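Local coordinates for coiled-coil quantitatively-enriched protein 1 (Schizosaccharomyces pombe, PDB 7CUJ) that links telomeres to the meiotic centrosome component pcp1 and is required for meiotic telomere clustering, telomere length regulation and chromosome segregation, at residues L12-P17 / S300-P305; K24-L29 / Q58-I63; Y118-F123 / L183-F188. All blocks are in the same frame, centred on the assembly; numbering follows the deposited sequence.

How the contacts relate
This piece of the longer protein folds as an alpha/beta domain around a parallel sheet, and contacts 1 and 3 both reach that sheet. Contact 3 pairs two inner strands, whereas contact 1 lays a late loop against strand 11-16, an outermost strand within this chain; their centres are about 17 Å apart and their nearest atoms about 6 Å. Contact 2 pairs two helices, the first of which follows strand 11-16 in the chain. Its centre lies about 24 Å from that of contact 1 and about 30 Å from that of contact 3, on the other side of the chain's centre from both. Of the three, only contact 2 borders another protein chain of the assembly.

Contact 1 (L12-P17 / S300-P305); sequences LDIGLP and SSWPLP
Leu12 and Trp302 reach for each other from opposite directions, and the leucine lays its CD1 methyl over one face of the indole. The methyl stands 3.8 Å from the centroid of the six-membered ring, 19° off the ring normal, which makes a CH-pi contact; Leu12 CB lies over another part of the ring, 3.9 Å from Trp302 CZ2. A wide, flat side chain suits this place because it can offer its face to one residue and its rim to others. At the rim Ile14 CG1 comes to 4.1 Å from Trp302 CH2, the two side chains crossing at about a right angle, and the same CG1 lies 4.0 Å from Leu304 CD1. Trp302 CG sits anti to its own backbone N (chi1 174°), which carries the ring across to strand 11-16. The strand runs at one border of the chain's parallel sheet, hydrogen-bonded through its backbone to strand 208-213, and the loop after helix 275-294 closes over it without a direct hydrogen bond between the two segments. A water does the polar joining instead: it accepts from Trp302 NE1 at 3.0 Å, and donates to Asp13 O at 2.9 Å and to Pro305 O at 3.0 Å, meeting the indole in its plane. Further out, the ring's second face is covered by Pro303 CD of its own loop, and Trp292 of helix 275-294 joins it edge-to-face. Asp13 points away from segment 300-305, and its OD1 forms a salt bridge with Arg210 NH2, while Ile14 packs on Phe106 and Ile285.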
loop_
_atom_site.group_PDB
_atom_site.type_symbol
_atom_site.label_atom_id
_atom_site.label_comp_id
_atom_site.label_asym_id
_atom_site.label_seq_id
_atom_site.Cartn_x
_atom_site.Cartn_y
_atom_site.Cartn_z
ATOM N N LEU A 12 -2.822 -25.217 28.668
ATOM C CA LEU A 12 -4.051 -24.474 28.908
ATOM C C LEU A 12 -3.868 -23.002 28.539
ATOM O O LEU A 12 -2.820 -22.415 28.809
ATOM C CB LEU A 12 -4.449 -24.618 30.381
ATOM C CG LEU A 12 -4.718 -26.042 30.871
ATOM C CD1 LEU A 12 -4.850 -26.076 32.385
ATOM C CD2 LEU A 12 -5.964 -26.623 30.214
ATOM N N ASP A 13 -4.919 -22.415 27.950
ATOM C CA ASP A 13 -4.896 -21.041 27.475
ATOM C C ASP A 13 -5.605 -20.118 28.462
ATOM O O ASP A 13 -6.662 -20.453 28.988
ATOM C CB ASP A 13 -5.571 -20.909 26.109
ATOM C CG ASP A 13 -5.003 -21.850 25.063
ATOM O OD1 ASP A 13 -3.803 -22.179 25.162
ATOM O OD2 ASP A 13 -5.768 -22.253 24.163
ATOM N N ILE A 14 -5.008 -18.940 28.671
ATOM C CA ILE A 14 -5.604 -17.863 29.442
ATOM C C ILE A 14 -5.859 -16.696 28.491
ATOM O O ILE A 14 -4.933 -15.984 28.101
ATOM C CB ILE A 14 -4.694 -17.471 30.626
ATOM C CG1 ILE A 14 -4.420 -18.669 31.541
ATOM C CG2 ILE A 14 -5.282 -16.295 31.394
ATOM C CD1 ILE A 14 -3.244 -18.492 32.473
ATOM N N GLY A 15 -7.127 -16.530 28.107
ATOM C CA GLY A 15 -7.532 -15.440 27.239
ATOM C C GLY A 15 -7.632 -14.126 28.006
ATOM O O GLY A 15 -8.442 -13.999 28.921
ATOM N N LEU A 16 -6.802 -13.157 27.609
ATOM C CA LEU A 16 -6.754 -11.850 28.245
ATOM C C LEU A 16 -7.067 -10.780 27.205
ATOM O O LEU A 16 -6.573 -10.842 26.080
ATOM C CB LEU A 16 -5.354 -11.635 28.829
ATOM C CG LEU A 16 -4.975 -12.529 30.009
ATOM C CD1 LEU A 16 -3.476 -12.484 30.256
ATOM C CD2 LEU A 16 -5.730 -12.120 31.263
ATOM N N PRO A 17 -7.880 -9.755 27.549
ATOM C CA PRO A 17 -8.305 -8.759 26.563
ATOM C C PRO A 17 -7.209 -7.743 26.248
ATOM O O PRO A 17 -6.368 -7.444 27.094
ATOM C CB PRO A 17 -9.496 -8.077 27.254
ATOM C CG PRO A 17 -9.187 -8.196 28.736
ATOM C CD PRO A 17 -8.430 -9.501 28.891
ATOM N N SER A 300 -9.891 -31.277 35.527
ATOM C CA SER A 300 -11.336 -31.408 35.435
ATOM C C SER A 300 -12.061 -30.183 35.992
ATOM O O SER A 300 -13.248 -30.009 35.735
ATOM C CB SER A 300 -11.793 -32.657 36.141
ATOM O OG SER A 300 -11.497 -32.586 37.531
ATOM N N SER A 301 -11.372 -29.356 36.786
ATOM C CA SER A 301 -12.043 -28.216 37.393
ATOM C C SER A 301 -11.413 -26.898 36.943
ATOM O O SER A 301 -11.563 -25.875 37.607
ATOM C CB SER A 301 -12.126 -28.343 38.896
ATOM O OG SER A 301 -10.852 -28.167 39.489
ATOM N N TRP A 302 -10.726 -26.944 35.795
ATOM C CA TRP A 302 -10.213 -25.768 35.109
ATOM C C TRP A 302 -11.350 -24.769 34.892
ATOM O O TRP A 302 -12.344 -25.102 34.252
ATOM C CB TRP A 302 -9.570 -26.197 33.784
ATOM C CG TRP A 302 -9.131 -25.073 32.900
ATOM C CD1 TRP A 302 -9.661 -24.726 31.691
ATOM C CD2 TRP A 302 -8.052 -24.151 33.145
ATOM N NE1 TRP A 302 -8.990 -23.653 31.170
ATOM C CE2 TRP A 302 -7.997 -23.278 32.037
ATOM C CE3 TRP A 302 -7.130 -23.979 34.185
ATOM C CZ2 TRP A 302 -7.060 -22.248 31.945
ATOM C CZ3 TRP A 302 -6.206 -22.960 34.095
ATOM C CH2 TRP A 302 -6.173 -22.107 32.989
ATOM N N PRO A 303 -11.255 -23.531 35.434
ATOM C CA PRO A 303 -12.400 -22.619 35.476
ATOM C C PRO A 303 -12.610 -21.683 34.283
ATOM O O PRO A 303 -13.616 -20.977 34.230
ATOM C CB PRO A 303 -12.073 -21.805 36.736
ATOM C CG PRO A 303 -10.566 -21.670 36.696
ATOM C CD PRO A 303 -10.062 -22.962 36.082
ATOM N N LEU A 304 -11.672 -21.680 33.328
ATOM C CA LEU A 304 -11.721 -20.721 32.234
ATOM C C LEU A 304 -12.374 -21.347 31.004
ATOM O O LEU A 304 -12.118 -22.507 30.683
ATOM C CB LEU A 304 -10.305 -20.234 31.907
ATOM C CG LEU A 304 -9.581 -19.456 33.008
ATOM C CD1 LEU A 304 -8.311 -18.817 32.466
ATOM C CD2 LEU A 304 -10.480 -18.393 33.623
ATOM N N PRO A 305 -13.221 -20.597 30.258
ATOM C CA PRO A 305 -13.708 -21.070 28.964
ATOM C C PRO A 305 -12.520 -21.056 28.006
ATOM O O PRO A 305 -11.591 -20.271 28.184
ATOM C CB PRO A 305 -14.744 -20.015 28.553
ATOM C CG PRO A 305 -14.306 -18.762 29.279
ATOM C CD PRO A 305 -13.724 -19.253 30.590
HETATM O O HOH W 1 -9.130 -21.967 28.750
#

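Contact 2 (K24-L29 / Q58-I63); sequences KMMHRL and QSAHNI
Ser59 meets Leu29 across the contact, while on the far side of the same helix Gln58 NE2 is gripped twice: it donates to Asn62 OD1 one turn along at 3.1 Å, with an N-H...O angle of 152°, and also to Glu192 OE1. The oxygen of Asn62 lies in the amide plane of Gln58, whereas the donor stands above the carbonyl plane of Asn62. These two residues work on a side of helix 47-65 turned from the packing surface, where amides can pair; toward helix 20-32 the residues are small or apolar. Ser59 belongs there because its hydroxyl bonds back to Leu55 O, within its own helix, and leaves CB to meet Leu29 CD1 at 3.7 Å. The other branch of Leu29, CD2, lies 4.0 Å from Ala60 CB and 3.9 Å from Ile63 CD1, the Leu29 and Ile63 side chains lying alongside each other and pointing opposite ways. The two segments form an antiparallel helix pair, at 171° between their directions and 10.2 Å between axes, and Ile63 buries more surface in the pairing than any other residue of the two, reaching Met25, Met26 and Leu29. Its CD1 touches Met25 CB at 3.9 Å and Met26 SD at 3.8 Å. Flexible methionine suits its place beside this branched residue: Met26 bends at chi2 (-51°) and again at chi3, so that its sulphur turns in to Ile63 and its CE ends 4.1 Å from Ala60 CB. Met25, extended beyond CG, instead leads its end away from the helix partner. Another protein chain also reaches this helix pair: Met25 packs on its backbone, Leu29 and Ser59 on apolar side chains, and Arg28 NH2 hydrogen-bonds to one of its polar side chains.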
loop_
_atom_site.group_PDB
_atom_site.type_symbol
_atom_site.label_atom_id
_atom_site.label_comp_id
_atom_site.label_asym_id
_atom_site.label_seq_id
_atom_site.Cartn_x
_atom_site.Cartn_y
_atom_site.Cartn_z
ATOM N N LYS A 24 -5.938 -0.067 18.672
ATOM C CA LYS A 24 -5.621 1.027 17.772
ATOM C C LYS A 24 -4.403 0.647 16.938
ATOM O O LYS A 24 -4.406 0.818 15.721
ATOM C CB LYS A 24 -5.296 2.298 18.556
ATOM C CG LYS A 24 -6.488 3.100 19.047
ATOM C CD LYS A 24 -6.040 4.413 19.639
ATOM C CE LYS A 24 -7.022 4.987 20.634
ATOM N NZ LYS A 24 -6.342 5.881 21.601
ATOM N N MET A 25 -3.378 0.117 17.615
ATOM C CA MET A 25 -2.117 -0.229 16.983
ATOM C C MET A 25 -2.323 -1.342 15.958
ATOM O O MET A 25 -1.729 -1.310 14.884
ATOM C CB MET A 25 -1.087 -0.671 18.023
ATOM C CG MET A 25 -0.420 0.489 18.729
ATOM S SD MET A 25 0.899 -0.099 19.817
ATOM C CE MET A 25 1.932 1.363 19.892
ATOM N N MET A 26 -3.175 -2.312 16.305
ATOM C CA MET A 26 -3.507 -3.413 15.416
ATOM C C MET A 26 -4.249 -2.882 14.192
ATOM O O MET A 26 -4.012 -3.342 13.081
ATOM C CB MET A 26 -4.367 -4.463 16.129
ATOM C CG MET A 26 -3.580 -5.374 17.054
ATOM S SD MET A 26 -2.122 -6.123 16.272
ATOM C CE MET A 26 -2.897 -7.062 14.957
ATOM N N HIS A 27 -5.138 -1.906 14.418
ATOM C CA HIS A 27 -5.912 -1.282 13.358
ATOM C C HIS A 27 -4.981 -0.513 12.420
ATOM O O HIS A 27 -5.101 -0.631 11.204
ATOM C CB HIS A 27 -7.049 -0.435 13.950
ATOM C CG HIS A 27 -7.711 0.475 12.969
ATOM N ND1 HIS A 27 -8.924 0.168 12.376
ATOM C CD2 HIS A 27 -7.345 1.680 12.478
ATOM C CE1 HIS A 27 -9.275 1.144 11.563
ATOM N NE2 HIS A 27 -8.322 2.084 11.608
ATOM N N ARG A 28 -4.046 0.250 13.001
ATOM C CA ARG A 28 -3.081 1.040 12.251
ATOM C C ARG A 28 -2.191 0.117 11.421
ATOM O O ARG A 28 -1.885 0.420 10.267
ATOM C CB ARG A 28 -2.245 1.906 13.202
ATOM C CG ARG A 28 -1.237 2.833 12.528
ATOM C CD ARG A 28 -1.827 4.008 11.759
ATOM N NE ARG A 28 -2.617 4.924 12.578
ATOM C CZ ARG A 28 -2.157 6.026 13.168
ATOM N NH1 ARG A 28 -2.976 6.776 13.887
ATOM N NH2 ARG A 28 -0.887 6.377 13.044
ATOM N N LEU A 29 -1.791 -1.009 12.025
ATOM C CA LEU A 29 -0.869 -1.957 11.417
ATOM C C LEU A 29 -1.487 -2.575 10.164
ATOM O O LEU A 29 -0.846 -2.618 9.116
ATOM C CB LEU A 29 -0.507 -3.030 12.450
ATOM C CG LEU A 29 0.405 -4.147 11.948
ATOM C CD1 LEU A 29 1.773 -3.601 11.558
ATOM C CD2 LEU A 29 0.534 -5.250 12.986
ATOM N N GLN A 58 5.545 -10.041 12.829
ATOM C CA GLN A 58 6.439 -9.681 13.918
ATOM C C GLN A 58 5.851 -8.512 14.706
ATOM O O GLN A 58 5.798 -8.556 15.934
ATOM C CB GLN A 58 7.846 -9.362 13.404
ATOM C CG GLN A 58 8.869 -9.143 14.514
ATOM C CD GLN A 58 9.000 -10.343 15.422
ATOM O OE1 GLN A 58 9.408 -11.426 14.999
ATOM N NE2 GLN A 58 8.647 -10.162 16.688
ATOM N N SER A 59 5.393 -7.485 13.981
ATOM C CA SER A 59 4.793 -6.291 14.562
ATOM C C SER A 59 3.561 -6.645 15.391
ATOM O O SER A 59 3.329 -6.037 16.433
ATOM C CB SER A 59 4.434 -5.299 13.489
ATOM O OG SER A 59 5.558 -4.995 12.685
ATOM N N ALA A 60 2.769 -7.609 14.903
ATOM C CA ALA A 60 1.552 -8.037 15.571
ATOM C C ALA A 60 1.908 -8.761 16.872
ATOM O O ALA A 60 1.274 -8.534 17.905
ATOM C CB ALA A 60 0.729 -8.892 14.637
ATOM N N HIS A 61 2.945 -9.608 16.806
ATOM C CA HIS A 61 3.511 -10.246 17.985
ATOM C C HIS A 61 3.929 -9.194 19.008
ATOM O O HIS A 61 3.637 -9.342 20.193
ATOM C CB HIS A 61 4.702 -11.142 17.617
ATOM C CG HIS A 61 4.310 -12.507 17.167
ATOM N ND1 HIS A 61 3.475 -13.317 17.912
ATOM C CD2 HIS A 61 4.643 -13.214 16.068
ATOM C CE1 HIS A 61 3.303 -14.460 17.283
ATOM N NE2 HIS A 61 4.011 -14.425 16.150
ATOM N N ASN A 62 4.606 -8.137 18.535
ATOM C CA ASN A 62 5.170 -7.120 19.411
ATOM C C ASN A 62 4.059 -6.382 20.154
ATOM O O ASN A 62 4.155 -6.188 21.365
ATOM C CB ASN A 62 6.091 -6.147 18.667
ATOM C CG ASN A 62 7.346 -6.800 18.127
ATOM O OD1 ASN A 62 7.708 -7.904 18.533
ATOM N ND2 ASN A 62 8.011 -6.126 17.201
ATOM N N ILE A 63 3.014 -5.982 19.415
ATOM C CA ILE A 63 1.866 -5.285 19.979
ATOM C C ILE A 63 1.225 -6.158 21.057
ATOM O O ILE A 63 0.786 -5.652 22.088
ATOM C CB ILE A 63 0.871 -4.876 18.870
ATOM C CG1 ILE A 63 1.467 -3.797 17.957
ATOM C CG2 ILE A 63 -0.467 -4.438 19.452
ATOM C CD1 ILE A 63 0.848 -3.732 16.573
#

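Contact 3 (Y118-F123 / L183-F188); sequences YSKTFF and LSATIF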
loop_
_atom_site.group_PDB
_atom_site.type_symbol
_atom_site.label_atom_id
_atom_site.label_comp_id
_atom_site.label_asym_id
_atom_site.label_seq_id
_atom_site.Cartn_x
_atom_site.Cartn_y
_atom_site.Cartn_z
ATOM N N TYR A 118 1.391 -20.837 48.893
ATOM C CA TYR A 118 1.778 -21.594 47.711
ATOM C C TYR A 118 3.298 -21.604 47.577
ATOM O O TYR A 118 3.948 -20.586 47.814
ATOM C CB TYR A 118 1.123 -20.969 46.476
ATOM C CG TYR A 118 1.250 -21.751 45.192
ATOM C CD1 TYR A 118 0.358 -22.768 44.880
ATOM C CD2 TYR A 118 2.244 -21.457 44.271
ATOM C CE1 TYR A 118 0.458 -23.483 43.697
ATOM C CE2 TYR A 118 2.355 -22.159 43.080
ATOM C CZ TYR A 118 1.461 -23.177 42.792
ATOM O OH TYR A 118 1.565 -23.875 41.624
ATOM N N SER A 119 3.852 -22.760 47.186
ATOM C CA SER A 119 5.295 -22.930 47.098
ATOM C C SER A 119 5.687 -23.897 45.978
ATOM O O SER A 119 6.316 -24.925 46.227
ATOM C CB SER A 119 5.887 -23.330 48.432
ATOM O OG SER A 119 5.311 -24.538 48.907
ATOM N N LYS A 120 5.310 -23.544 44.742
ATOM C CA LYS A 120 5.826 -24.174 43.537
ATOM C C LYS A 120 6.578 -23.112 42.739
ATOM O O LYS A 120 6.224 -21.936 42.787
ATOM C CB LYS A 120 4.678 -24.778 42.720
ATOM C CG LYS A 120 5.076 -25.609 41.506
ATOM C CD LYS A 120 3.905 -25.904 40.590
ATOM C CE LYS A 120 4.086 -27.161 39.766
ATOM N NZ LYS A 120 2.902 -27.438 38.920
ATOM N N THR A 121 7.618 -23.539 42.014
ATOM C CA THR A 121 8.483 -22.626 41.282
ATOM C C THR A 121 7.943 -22.438 39.865
ATOM O O THR A 121 7.813 -23.407 39.118
ATOM C CB THR A 121 9.937 -23.121 41.289
ATOM O OG1 THR A 121 9.985 -24.381 40.617
ATOM C CG2 THR A 121 10.512 -23.268 42.682
ATOM N N PHE A 122 7.629 -21.185 39.506
ATOM C CA PHE A 122 7.144 -20.865 38.172
ATOM C C PHE A 122 8.308 -20.619 37.217
ATOM O O PHE A 122 9.329 -20.054 37.600
ATOM C CB PHE A 122 6.245 -19.627 38.179
ATOM C CG PHE A 122 4.830 -19.868 38.635
ATOM C CD1 PHE A 122 3.964 -20.658 37.892
ATOM C CD2 PHE A 122 4.360 -19.295 39.805
ATOM C CE1 PHE A 122 2.662 -20.876 38.317
ATOM C CE2 PHE A 122 3.057 -19.511 40.229
ATOM C CZ PHE A 122 2.211 -20.303 39.486
ATOM N N PHE A 123 8.116 -21.055 35.966
ATOM C CA PHE A 123 8.942 -20.668 34.834
ATOM C C PHE A 123 8.084 -19.867 33.860
ATOM O O PHE A 123 7.067 -20.365 33.381
ATOM C CB PHE A 123 9.481 -21.903 34.108
ATOM C CG PHE A 123 10.863 -22.338 34.523
ATOM C CD1 PHE A 123 11.988 -21.788 33.925
ATOM C CD2 PHE A 123 11.040 -23.304 35.503
ATOM C CE1 PHE A 123 13.261 -22.190 34.303
ATOM C CE2 PHE A 123 12.312 -23.706 35.881
ATOM C CZ PHE A 123 13.420 -23.149 35.280
ATOM N N LEU A 183 7.604 -30.349 40.883
ATOM C CA LEU A 183 7.055 -29.048 41.252
ATOM C C LEU A 183 7.682 -27.903 40.446
ATOM O O LEU A 183 8.535 -27.179 40.956
ATOM C CB LEU A 183 7.176 -28.831 42.771
ATOM C CG LEU A 183 8.556 -29.040 43.405
ATOM C CD1 LEU A 183 8.813 -28.008 44.495
ATOM C CD2 LEU A 183 8.703 -30.448 43.968
ATOM N N SER A 184 7.231 -27.730 39.190
ATOM C CA SER A 184 7.590 -26.580 38.366
ATOM C C SER A 184 6.522 -26.303 37.306
ATOM O O SER A 184 6.354 -27.089 36.374
ATOM C CB SER A 184 8.961 -26.742 37.742
ATOM O OG SER A 184 8.993 -27.848 36.849
ATOM N N ALA A 185 5.813 -25.172 37.453
ATOM C CA ALA A 185 4.781 -24.757 36.512
ATOM C C ALA A 185 5.370 -23.803 35.470
ATOM O O ALA A 185 6.334 -23.097 35.758
ATOM C CB ALA A 185 3.624 -24.138 37.260
ATOM N N THR A 186 4.778 -23.784 34.264
ATOM C CA THR A 186 5.329 -23.054 33.129
ATOM C C THR A 186 4.296 -22.090 32.545
ATOM O O THR A 186 3.180 -22.488 32.222
ATOM C CB THR A 186 5.858 -24.004 32.044
ATOM O OG1 THR A 186 6.719 -24.960 32.661
ATOM C CG2 THR A 186 6.615 -23.292 30.945
ATOM N N ILE A 187 4.697 -20.821 32.398
ATOM C CA ILE A 187 3.865 -19.789 31.796
ATOM C C ILE A 187 4.567 -19.248 30.552
ATOM O O ILE A 187 5.737 -18.873 30.599
ATOM C CB ILE A 187 3.554 -18.655 32.796
ATOM C CG1 ILE A 187 2.960 -19.181 34.105
ATOM C CG2 ILE A 187 2.654 -17.606 32.155
ATOM C CD1 ILE A 187 3.142 -18.246 35.278
ATOM N N PHE A 188 3.824 -19.197 29.443
ATOM C CA PHE A 188 4.283 -18.513 28.246
ATOM C C PHE A 188 3.638 -17.134 28.191
ATOM O O PHE A 188 2.421 -17.020 28.051
ATOM C CB PHE A 188 3.997 -19.352 27.002
ATOM C CG PHE A 188 4.904 -20.548 26.884
ATOM C CD1 PHE A 188 6.107 -20.458 26.200
ATOM C CD2 PHE A 188 4.581 -21.748 27.502
ATOM C CE1 PHE A 188 6.954 -21.552 26.111
ATOM C CE2 PHE A 188 5.429 -22.840 27.414
ATOM C CZ PHE A 188 6.613 -22.741 26.717
#
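Lys120 stretches over the backbone of Leu183 to Ala185. From CB the chain sets out with CG anti to the backbone N (chi1 -173°) and stays extended, which lets CG, CD and CE lie along the neighbouring backbone. CG rests 3.6 Å from Leu183 C, CD comes to 3.8 Å from Ala185 CB, and CE passes 3.2 Å from Ser184 N. Beyond these NZ still lies near the Ala185 methyl but finds its charged partner in Glu297, a salt bridge; lysine suits the place because its long apolar stem can pack on the backbone while its ammonium reaches Glu297, remote in sequence. Past it the two segments become neighbouring strands inside the parallel sheet of this alpha/beta domain, and strand 184-188 then leads through helix 191-200 to strand 208-213 on its other side, a beta-alpha-beta crossover. The backbone ladder tightens along the way. Ala185 N donates to Thr121 O at 3.1 Å with a bent angle of 137°, Phe123 N to Ala185 O at 2.7 Å, and Ile187 N to Phe123 O at 2.6 Å and 171°. Thr121 OG1 adds a weak bond to Leu183 O. On one face of the sheet the Phe122 ring takes Ala185 CB at 3.6 Å and Ile187 CD1 at 3.7 Å, both measured from CD1 of the ring and both approaching obliquely; alanine's small size lets the ring settle close to the strand. Phe111 and Leu293 cover the same phenylalanine. On the opposite face are Phe123, stacked with Trp163, and Thr186, whose OG1 hydrogen-bonds to Ser206 OG.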